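Local coordinates for protein tylactone synthase starter module and modules 1 & 2 (Streptomyces fradiae, PDB 2Z5L) that probably reduces the beta-keto group of a growing polyketide chain with NADPH, acting as the first ketoreductase of the tylosin polyketide synthase, at residues A284-L289 against T332-N337; W256-T261 against R277-E282; D384-F389 against E416-A421; G266-I271 against P295-A300. All coordinates share one frame; numbering follows the deposited sequence.

Contact 1: residues A284-L289 against T332-N337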
# COMPACT_ATOMS: atom_id res chain seq x y z
N ALA A 284 -10.77 -26.95 -9.52
CA ALA A 284 -11.45 -25.86 -10.21
C ALA A 284 -12.28 -26.47 -11.34
O ALA A 284 -11.81 -27.37 -12.05
CB ALA A 284 -10.42 -24.87 -10.78
N GLU A 285 -13.50 -25.99 -11.48
CA GLU A 285 -14.41 -26.47 -12.52
C GLU A 285 -14.25 -25.62 -13.77
O GLU A 285 -14.44 -26.10 -14.89
CB GLU A 285 -15.86 -26.39 -12.04
CG GLU A 285 -16.19 -27.30 -10.87
CD GLU A 285 -17.67 -27.28 -10.53
OE1 GLU A 285 -18.49 -27.44 -11.47
OE2 GLU A 285 -18.02 -27.10 -9.34
N ARG A 286 -13.92 -24.36 -13.58
CA ARG A 286 -13.73 -23.46 -14.70
C ARG A 286 -12.77 -22.34 -14.33
O ARG A 286 -12.85 -21.75 -13.24
CB ARG A 286 -15.07 -22.85 -15.14
CG ARG A 286 -14.98 -21.95 -16.39
CD ARG A 286 -16.30 -21.22 -16.66
NE ARG A 286 -17.44 -22.13 -16.79
CZ ARG A 286 -18.71 -21.75 -16.67
NH1 ARG A 286 -19.01 -20.48 -16.40
NH2 ARG A 286 -19.68 -22.64 -16.78
N LEU A 287 -11.85 -22.05 -15.23
CA LEU A 287 -10.90 -20.99 -15.03
C LEU A 287 -11.13 -20.00 -16.15
O LEU A 287 -11.33 -20.39 -17.31
CB LEU A 287 -9.46 -21.50 -15.10
CG LEU A 287 -8.94 -22.31 -13.91
CD1 LEU A 287 -7.45 -22.68 -14.11
CD2 LEU A 287 -9.10 -21.49 -12.64
N VAL A 288 -11.14 -18.72 -15.79
CA VAL A 288 -11.30 -17.64 -16.74
C VAL A 288 -10.08 -16.76 -16.53
O VAL A 288 -9.93 -16.16 -15.47
CB VAL A 288 -12.58 -16.85 -16.43
CG1 VAL A 288 -12.63 -15.59 -17.26
CG2 VAL A 288 -13.79 -17.73 -16.74
N LEU A 289 -9.21 -16.71 -17.52
CA LEU A 289 -7.98 -15.94 -17.43
C LEU A 289 -8.01 -14.70 -18.29
O LEU A 289 -8.41 -14.74 -19.45
CB LEU A 289 -6.80 -16.83 -17.86
CG LEU A 289 -6.79 -18.24 -17.28
CD1 LEU A 289 -5.69 -19.04 -17.97
CD2 LEU A 289 -6.58 -18.22 -15.78
N THR A 332 -20.26 -11.37 -16.50
CA THR A 332 -21.66 -11.62 -16.89
C THR A 332 -21.70 -13.05 -17.46
O THR A 332 -22.43 -13.88 -16.95
CB THR A 332 -22.16 -10.62 -17.96
OG1 THR A 332 -22.30 -9.32 -17.36
CG2 THR A 332 -23.54 -11.08 -18.55
N ALA A 333 -20.90 -13.34 -18.48
CA ALA A 333 -20.89 -14.68 -19.08
C ALA A 333 -20.46 -15.80 -18.13
O ALA A 333 -20.96 -16.93 -18.22
CB ALA A 333 -20.01 -14.68 -20.31
N TYR A 334 -19.54 -15.50 -17.22
CA TYR A 334 -19.02 -16.50 -16.31
C TYR A 334 -19.00 -16.02 -14.87
O TYR A 334 -17.95 -15.64 -14.36
CB TYR A 334 -17.60 -16.87 -16.71
CG TYR A 334 -17.49 -17.25 -18.16
CD1 TYR A 334 -17.85 -18.53 -18.59
CD2 TYR A 334 -17.05 -16.34 -19.12
CE1 TYR A 334 -17.78 -18.88 -19.92
CE2 TYR A 334 -16.97 -16.68 -20.45
CZ TYR A 334 -17.33 -17.95 -20.84
OH TYR A 334 -17.23 -18.31 -22.16
N PRO A 335 -20.17 -16.03 -14.21
CA PRO A 335 -20.24 -15.60 -12.81
C PRO A 335 -19.22 -16.36 -11.99
O PRO A 335 -19.26 -17.58 -11.92
CB PRO A 335 -21.68 -15.93 -12.43
CG PRO A 335 -22.40 -15.63 -13.70
CD PRO A 335 -21.52 -16.31 -14.73
N PRO A 336 -18.30 -15.64 -11.34
CA PRO A 336 -17.26 -16.28 -10.53
C PRO A 336 -17.59 -16.57 -9.07
O PRO A 336 -18.30 -15.81 -8.41
CB PRO A 336 -16.10 -15.32 -10.67
CG PRO A 336 -16.80 -13.99 -10.62
CD PRO A 336 -17.99 -14.21 -11.55
N ASN A 337 -17.06 -17.69 -8.59
CA ASN A 337 -17.22 -18.08 -7.20
C ASN A 337 -15.99 -17.61 -6.44
O ASN A 337 -15.98 -17.51 -5.21
CB ASN A 337 -17.34 -19.60 -7.08
CG ASN A 337 -18.53 -20.13 -7.83
OD1 ASN A 337 -18.40 -20.94 -8.74
ND2 ASN A 337 -19.72 -19.67 -7.44

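Contact 2: residues W256-T261 against R277-E282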
# COMPACT_ATOMS: atom_id res chain seq x y z
N TRP A 256 -7.58 -23.87 1.57
CA TRP A 256 -8.76 -23.54 0.79
C TRP A 256 -8.80 -24.46 -0.43
O TRP A 256 -7.76 -24.84 -0.96
CB TRP A 256 -8.69 -22.06 0.37
CG TRP A 256 -9.96 -21.52 -0.18
CD1 TRP A 256 -11.07 -21.16 0.52
CD2 TRP A 256 -10.27 -21.31 -1.56
NE1 TRP A 256 -12.06 -20.75 -0.33
CE2 TRP A 256 -11.60 -20.83 -1.62
CE3 TRP A 256 -9.56 -21.50 -2.75
CZ2 TRP A 256 -12.23 -20.53 -2.83
CZ3 TRP A 256 -10.18 -21.19 -3.95
CH2 TRP A 256 -11.51 -20.72 -3.98
N GLN A 257 -10.00 -24.83 -0.86
CA GLN A 257 -10.16 -25.69 -2.03
C GLN A 257 -11.03 -25.02 -3.08
O GLN A 257 -12.18 -24.67 -2.83
CB GLN A 257 -10.76 -27.03 -1.64
CG GLN A 257 -9.75 -28.04 -1.14
CD GLN A 257 -10.37 -29.40 -0.85
OE1 GLN A 257 -11.02 -30.01 -1.71
NE2 GLN A 257 -10.18 -29.89 0.38
N PRO A 258 -10.49 -24.84 -4.30
CA PRO A 258 -11.20 -24.21 -5.41
C PRO A 258 -12.40 -25.03 -5.90
O PRO A 258 -12.39 -26.26 -5.82
CB PRO A 258 -10.12 -24.10 -6.48
CG PRO A 258 -9.33 -25.35 -6.25
CD PRO A 258 -9.17 -25.32 -4.74
N SER A 259 -13.43 -24.34 -6.40
CA SER A 259 -14.64 -24.97 -6.92
C SER A 259 -15.37 -23.97 -7.84
O SER A 259 -15.14 -22.77 -7.74
CB SER A 259 -15.57 -25.39 -5.78
OG SER A 259 -16.00 -24.27 -5.02
N GLY A 260 -16.24 -24.46 -8.72
CA GLY A 260 -16.95 -23.55 -9.61
C GLY A 260 -16.06 -22.77 -10.57
O GLY A 260 -15.00 -23.26 -10.98
N THR A 261 -16.47 -21.55 -10.92
CA THR A 261 -15.69 -20.72 -11.83
C THR A 261 -14.70 -19.84 -11.07
O THR A 261 -15.06 -19.18 -10.10
CB THR A 261 -16.63 -19.82 -12.70
OG1 THR A 261 -17.61 -20.65 -13.34
CG2 THR A 261 -15.83 -19.09 -13.79
N ARG A 277 -2.49 -23.36 -12.80
CA ARG A 277 -2.18 -24.78 -12.78
C ARG A 277 -2.53 -25.43 -11.44
O ARG A 277 -2.99 -26.57 -11.39
CB ARG A 277 -0.70 -25.02 -13.09
CG ARG A 277 -0.29 -24.70 -14.51
CD ARG A 277 1.22 -24.91 -14.72
NE ARG A 277 1.68 -24.56 -16.05
CZ ARG A 277 1.61 -25.36 -17.11
NH1 ARG A 277 1.08 -26.57 -17.01
NH2 ARG A 277 2.08 -24.94 -18.28
N ARG A 278 -2.29 -24.71 -10.35
CA ARG A 278 -2.58 -25.24 -9.02
C ARG A 278 -4.08 -25.36 -8.74
O ARG A 278 -4.53 -26.34 -8.16
CB ARG A 278 -1.92 -24.36 -7.96
CG ARG A 278 -0.42 -24.66 -7.79
CD ARG A 278 -0.22 -26.00 -7.07
NE ARG A 278 -0.76 -26.03 -5.71
CZ ARG A 278 -0.16 -25.50 -4.64
NH1 ARG A 278 1.01 -24.88 -4.76
NH2 ARG A 278 -0.72 -25.62 -3.44
N LEU A 279 -4.83 -24.34 -9.14
CA LEU A 279 -6.28 -24.32 -8.94
C LEU A 279 -6.95 -25.40 -9.78
O LEU A 279 -7.72 -26.22 -9.27
CB LEU A 279 -6.83 -22.94 -9.27
CG LEU A 279 -6.26 -21.89 -8.30
CD1 LEU A 279 -6.97 -20.56 -8.47
CD2 LEU A 279 -6.42 -22.42 -6.86
N ALA A 280 -6.65 -25.38 -11.07
CA ALA A 280 -7.20 -26.34 -12.03
C ALA A 280 -6.90 -27.77 -11.59
O ALA A 280 -7.74 -28.67 -11.75
CB ALA A 280 -6.61 -26.11 -13.39
N ALA A 281 -5.71 -27.96 -11.04
CA ALA A 281 -5.29 -29.27 -10.58
C ALA A 281 -5.91 -29.65 -9.25
O ALA A 281 -5.87 -30.82 -8.86
CB ALA A 281 -3.78 -29.34 -10.49
N GLU A 282 -6.53 -28.70 -8.56
CA GLU A 282 -7.12 -29.03 -7.27
C GLU A 282 -8.62 -28.90 -7.14
O GLU A 282 -9.12 -28.69 -6.04
CB GLU A 282 -6.46 -28.22 -6.16
CG GLU A 282 -4.97 -28.43 -6.03
CD GLU A 282 -4.39 -27.67 -4.86
OE1 GLU A 282 -3.14 -27.62 -4.75
OE2 GLU A 282 -5.18 -27.12 -4.06

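Contact 3: residues D384-F389 against E416-A421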
# COMPACT_ATOMS: atom_id res chain seq x y z
N ASP A 384 -17.47 -16.21 -3.25
CA ASP A 384 -17.10 -16.46 -1.86
C ASP A 384 -15.60 -16.27 -1.67
O ASP A 384 -15.05 -16.66 -0.64
CB ASP A 384 -17.48 -17.87 -1.44
CG ASP A 384 -16.59 -18.91 -2.08
OD1 ASP A 384 -16.59 -19.01 -3.32
OD2 ASP A 384 -15.88 -19.62 -1.33
N ALA A 385 -14.94 -15.70 -2.66
CA ALA A 385 -13.51 -15.47 -2.57
C ALA A 385 -13.08 -14.30 -3.45
O ALA A 385 -13.35 -14.27 -4.65
CB ALA A 385 -12.76 -16.73 -2.96
N PHE A 386 -12.42 -13.34 -2.82
CA PHE A 386 -11.93 -12.13 -3.48
C PHE A 386 -10.48 -11.95 -2.99
O PHE A 386 -10.23 -11.40 -1.91
CB PHE A 386 -12.80 -10.95 -3.04
CG PHE A 386 -12.74 -9.77 -3.96
CD1 PHE A 386 -13.48 -9.74 -5.14
CD2 PHE A 386 -11.96 -8.66 -3.64
CE1 PHE A 386 -13.44 -8.62 -5.98
CE2 PHE A 386 -11.91 -7.54 -4.47
CZ PHE A 386 -12.65 -7.52 -5.64
N VAL A 387 -9.53 -12.43 -3.79
CA VAL A 387 -8.13 -12.36 -3.41
C VAL A 387 -7.33 -11.30 -4.16
O VAL A 387 -7.28 -11.28 -5.39
CB VAL A 387 -7.47 -13.73 -3.63
CG1 VAL A 387 -6.12 -13.77 -2.97
CG2 VAL A 387 -8.37 -14.81 -3.09
N LEU A 388 -6.70 -10.42 -3.40
CA LEU A 388 -5.90 -9.38 -4.01
C LEU A 388 -4.44 -9.64 -3.68
O LEU A 388 -4.08 -9.92 -2.53
CB LEU A 388 -6.33 -7.99 -3.50
CG LEU A 388 -7.82 -7.63 -3.67
CD1 LEU A 388 -8.06 -6.27 -3.05
CD2 LEU A 388 -8.23 -7.61 -5.14
N PHE A 389 -3.61 -9.57 -4.72
CA PHE A 389 -2.17 -9.78 -4.57
C PHE A 389 -1.50 -8.44 -4.38
O PHE A 389 -1.29 -7.69 -5.32
CB PHE A 389 -1.60 -10.47 -5.82
CG PHE A 389 -1.87 -11.94 -5.85
CD1 PHE A 389 -3.17 -12.42 -5.90
CD2 PHE A 389 -0.82 -12.85 -5.82
CE1 PHE A 389 -3.43 -13.79 -5.92
CE2 PHE A 389 -1.07 -14.22 -5.84
CZ PHE A 389 -2.39 -14.69 -5.89
N GLU A 416 -10.14 -4.44 3.56
CA GLU A 416 -10.71 -4.06 4.86
C GLU A 416 -12.13 -3.53 4.69
O GLU A 416 -13.05 -3.97 5.38
CB GLU A 416 -9.86 -2.99 5.55
CG GLU A 416 -8.41 -3.41 5.81
CD GLU A 416 -7.71 -2.54 6.84
OE1 GLU A 416 -8.07 -2.61 8.03
OE2 GLU A 416 -6.78 -1.80 6.47
N ARG A 417 -12.31 -2.58 3.78
CA ARG A 417 -13.63 -2.03 3.57
C ARG A 417 -14.64 -3.08 3.13
O ARG A 417 -15.81 -3.03 3.51
CB ARG A 417 -13.59 -0.88 2.57
CG ARG A 417 -12.83 0.34 3.06
CD ARG A 417 -13.16 1.55 2.22
NE ARG A 417 -12.93 1.31 0.79
CZ ARG A 417 -11.73 1.31 0.22
NH1 ARG A 417 -10.64 1.52 0.95
NH2 ARG A 417 -11.60 1.10 -1.09
N ARG A 418 -14.19 -4.04 2.32
CA ARG A 418 -15.08 -5.09 1.83
C ARG A 418 -15.59 -6.01 2.93
O ARG A 418 -16.79 -6.21 3.07
CB ARG A 418 -14.38 -5.96 0.77
CG ARG A 418 -14.45 -5.42 -0.64
CD ARG A 418 -13.79 -6.38 -1.62
NE ARG A 418 -14.52 -7.64 -1.75
CZ ARG A 418 -15.60 -7.82 -2.51
NH1 ARG A 418 -16.09 -6.81 -3.21
NH2 ARG A 418 -16.19 -9.01 -2.57
N ARG A 419 -14.66 -6.57 3.70
CA ARG A 419 -15.01 -7.48 4.77
C ARG A 419 -15.94 -6.81 5.77
O ARG A 419 -17.02 -7.31 6.05
CB ARG A 419 -13.74 -7.99 5.44
CG ARG A 419 -12.94 -8.93 4.54
CD ARG A 419 -13.59 -10.30 4.48
NE ARG A 419 -13.35 -11.04 5.72
CZ ARG A 419 -12.24 -11.71 5.99
NH1 ARG A 419 -11.25 -11.76 5.10
NH2 ARG A 419 -12.09 -12.30 7.17
N ALA A 420 -15.52 -5.67 6.31
CA ALA A 420 -16.33 -4.95 7.28
C ALA A 420 -17.70 -4.60 6.72
O ALA A 420 -18.59 -4.16 7.45
CB ALA A 420 -15.60 -3.68 7.74
N ALA A 421 -17.88 -4.82 5.42
CA ALA A 421 -19.15 -4.55 4.76
C ALA A 421 -19.91 -5.84 4.45
O ALA A 421 -20.94 -5.82 3.78
CB ALA A 421 -18.89 -3.77 3.47

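Contact 4: residues G266-I271 against P295-A300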
# COMPACT_ATOMS: atom_id res chain seq x y z
N GLY A 266 -4.37 -11.12 -14.82
CA GLY A 266 -2.94 -11.28 -14.97
C GLY A 266 -2.62 -12.76 -15.01
O GLY A 266 -1.62 -13.23 -14.48
N GLY A 267 -3.50 -13.53 -15.66
CA GLY A 267 -3.29 -14.97 -15.75
C GLY A 267 -2.15 -15.43 -16.65
O GLY A 267 -1.78 -16.60 -16.62
N MET A 268 -1.59 -14.55 -17.48
CA MET A 268 -0.49 -14.97 -18.33
C MET A 268 0.85 -14.49 -17.74
O MET A 268 1.88 -14.48 -18.41
CB MET A 268 -0.68 -14.47 -19.77
CG MET A 268 -1.90 -15.11 -20.47
SD MET A 268 -1.64 -16.90 -20.79
CE MET A 268 -0.71 -16.79 -22.26
N GLY A 269 0.82 -14.09 -16.46
CA GLY A 269 2.00 -13.63 -15.74
C GLY A 269 2.60 -14.79 -14.98
O GLY A 269 2.00 -15.87 -14.91
N ALA A 270 3.78 -14.61 -14.40
CA ALA A 270 4.46 -15.69 -13.67
C ALA A 270 3.60 -16.27 -12.55
O ALA A 270 3.53 -17.48 -12.37
CB ALA A 270 5.80 -15.19 -13.08
N ILE A 271 2.98 -15.40 -11.78
CA ILE A 271 2.12 -15.84 -10.70
C ILE A 271 0.83 -16.42 -11.31
O ILE A 271 0.44 -17.54 -11.01
CB ILE A 271 1.81 -14.65 -9.76
CG1 ILE A 271 3.06 -14.33 -8.93
CG2 ILE A 271 0.62 -14.99 -8.86
CD1 ILE A 271 2.96 -13.06 -8.10
N PRO A 295 -6.00 -14.55 -25.65
CA PRO A 295 -5.58 -15.86 -26.17
C PRO A 295 -4.48 -15.81 -27.23
O PRO A 295 -3.97 -16.85 -27.64
CB PRO A 295 -6.87 -16.44 -26.72
CG PRO A 295 -7.58 -15.21 -27.21
CD PRO A 295 -7.38 -14.25 -26.06
N GLU A 296 -4.13 -14.62 -27.69
CA GLU A 296 -3.07 -14.51 -28.67
C GLU A 296 -1.73 -14.39 -27.94
O GLU A 296 -0.67 -14.32 -28.56
CB GLU A 296 -3.26 -13.28 -29.57
CG GLU A 296 -4.55 -13.26 -30.40
CD GLU A 296 -4.55 -12.14 -31.43
OE1 GLU A 296 -4.20 -10.99 -31.06
OE2 GLU A 296 -4.90 -12.41 -32.60
N ALA A 297 -1.77 -14.37 -26.60
CA ALA A 297 -0.57 -14.26 -25.78
C ALA A 297 0.36 -15.46 -25.95
O ALA A 297 -0.06 -16.56 -26.30
CB ALA A 297 -0.96 -14.10 -24.32
N PRO A 298 1.66 -15.27 -25.68
CA PRO A 298 2.62 -16.38 -25.84
C PRO A 298 2.40 -17.64 -24.99
O PRO A 298 2.42 -17.61 -23.76
CB PRO A 298 3.99 -15.70 -25.61
CG PRO A 298 3.68 -14.53 -24.73
CD PRO A 298 2.32 -14.02 -25.24
N GLY A 299 2.19 -18.74 -25.70
CA GLY A 299 1.95 -20.02 -25.05
C GLY A 299 0.56 -20.06 -24.43
O GLY A 299 0.29 -20.90 -23.57
N ALA A 300 -0.30 -19.13 -24.85
CA ALA A 300 -1.66 -19.02 -24.33
C ALA A 300 -2.39 -20.32 -24.62
O ALA A 300 -2.89 -20.97 -23.70
CB ALA A 300 -2.39 -17.84 -24.97

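Contact 1: residues A284-L289 against T332-N337
R286 and Y334 meet where the start of strand 286-291 passes the end of helix 324-333, and V288 joins them two residues further along the strand. The inner part is buried and apolar. V288 CG2 packs against the root of the tyrosine, 3.9 Å from Y334 CB and 4.0 Å from Y334 CG, approaching the ring obliquely. Both side chains also rest on V315 of strand 313-318, and V288 reaches T261 and L263 on the opposite neighbouring strand, so this portion is closed in by the sheet.

The outer part is close at one point but lies on the partly exposed side, with no hydrogen bond between the segments to hold it. R286 starts with CG anti to its amide nitrogen (chi1 -176°) and bends at chi3 (-56°), which brings the guanidinium up to the edge of the tyrosine ring. R286 NH1 arrives close to the ring plane, 3.2 Å from Y334 CD1, while R286 CD lies 3.7 Å from that same carbon. The two planes stand 76° apart, which excludes a flat stack. A333 O, at 4.4 Å from R286 NH1, is too distant for a hydrogen bond, and the link from R286 NE to E313 is a long, weak ion pair.

Y334 is the first residue to leave helical geometry after helix 324-333. The contact therefore pins the crossover that leads from edge strand 313-318 through helix 324-333 to strand 338-341 against strand 286-291, a crossover that is a hallmark of the Rossmann fold.

Contact 2: residues W256-T261 against R277-E282
P258 sets its ring against the end of helix 270-281, touching L279 and E282. The first shell is mostly carbon against carbonyl: P258 CG is 3.4 Å from E282 O and 3.5 Å from L279 O, so one ring corner meets two backbone oxygens. An apolar touch accompanies it, P258 CB to L279 CD2 at 4.1 Å, and E282 CB is equally far from P258 CG.

The next shell helps to place these groups. An i to i-3 bond, E282 N to L279 O at 2.8 Å, closes the last turn and engages L279 O, one of the two oxygens beside P258 CG. The extended E282 side chain is held by a salt bridge, R278 NE to E282 OE1 at 3.0 Å. This bond is fairly straight at the hydrogen (162°) and lies in the guanidinium plane, but reaches the oxygen 39° out of the carboxylate plane. R278 is itself shared with D462 of helix 457-470, while L279 packs on F340 of strand 338-341.

P258 lies just ahead of strand 261-265, and helix 270-281 follows that strand. The contact joins the entrance and exit of the strand 261-265, turn, helix 270-281 unit that opens the ketoreductase Rossmann fold.

Contact 3: residues D384-F389 against E416-A421
R418 lays its guanidinium over one face of the F386 ring. The centres of the two groups are 3.8 Å apart and their planes differ by 21°, a nearly parallel stack. R418 CZ sits 12° off the ring normal, meeting the geometry of a cation-pi interaction. The overlap is not symmetrical: R418 NE stands 3.3 Å from F386 CD2, displaced toward the rim, and R418 NH2 lies toward the other ortho carbon, 3.8 Å from F386 CD1. The methylene before the head group takes part as well, R418 CD being 3.6 Å from F386 CE2.

The side chains cross at about a right angle. F386 places CG anti to its backbone N (chi1 -160°), projecting the ring from strand 386-391 towards helix 402-419, and the arginine chain bends at chi3 to turn its flat head onto that ring. Strand and helix belong to one beta-alpha-beta unit, completed by strand 426-430.

Stacking leaves the N-H groups, which lie in the guanidinium plane, available at its rim: R418 NE hydrogen-bonds to P424 O and R418 NH1 to H374 ND1. The chemistry implies a buried charge that is probably stabilised both by the aromatic face and by hydrogen bonds around the edge.

Contact 4: residues G266-I271 against P295-A300
From 266-271, M268 alone carries the contact, folding its terminal methyl against A297, P298 O and A300. All three torsions are bent: CG lies beside the backbone N (chi1 -66°), and the chain turns again at chi2 (-68°) and chi3 (-82°). The result is a compact side chain whose methyl, and not its sulfur, leads into the loop at 295-300. M268 CE comes 3.4 Å from A297 CB and 3.6 Å from P298 O, while M268 CG runs past the same alanine methyl, 4.1 Å from A297 CB. The methyl also abuts A300, but the fit there is modelled too tightly to support any claim about strain.

Both backbones are folded into turns. G266-G269 is a type I beta turn, with G269 N to G266 O at 3.3 Å, and G269 takes the N-cap position of helix 270-281. A297-A300 is a type II turn, closed by A300 N to A297 O at 3.0 Å, and G299 is the N-cap residue before helix 300-308. Its positive phi suits glycine. M268 thus lies between the turns that precede helices 270-281 and 300-308. H316 of strand 313-318 touches both M268 and A300.

G267 and G269 fit the glycine-rich pattern of Rossmann dinucleotide-binding folds, consistent with the short-chain dehydrogenase/reductase family. Between the two segments the attraction is dispersion, one methyl group set against two alanine methyls and the P298 carbonyl. R273 NH2 bonds to both M268 O and P298 O, so R273 provides a directional, polar link between the two turns.

From the N terminus, contact 2 opens first, at 256-261, and closes the loop through strand 261-265 and helix 270-281. Contact 4 opens at 266-271, within that loop, and closes at 295-300, so the two cross. Contact 1 opens at 284-289, before contact 4 has closed, and crosses it while following contact 2 in series; it closes the span from strand 286-291 to the end of helix 324-333. Contact 3, last, closes that from strand 386-391 to the end of helix 402-419. Backbone hydrogen bonds probably join contacts 2, 1 and 3: T261 O to N337 N (2.9 Å) and N337 O to D384 N (2.8 Å). F389 packs on I271, joining contacts 3 and 4.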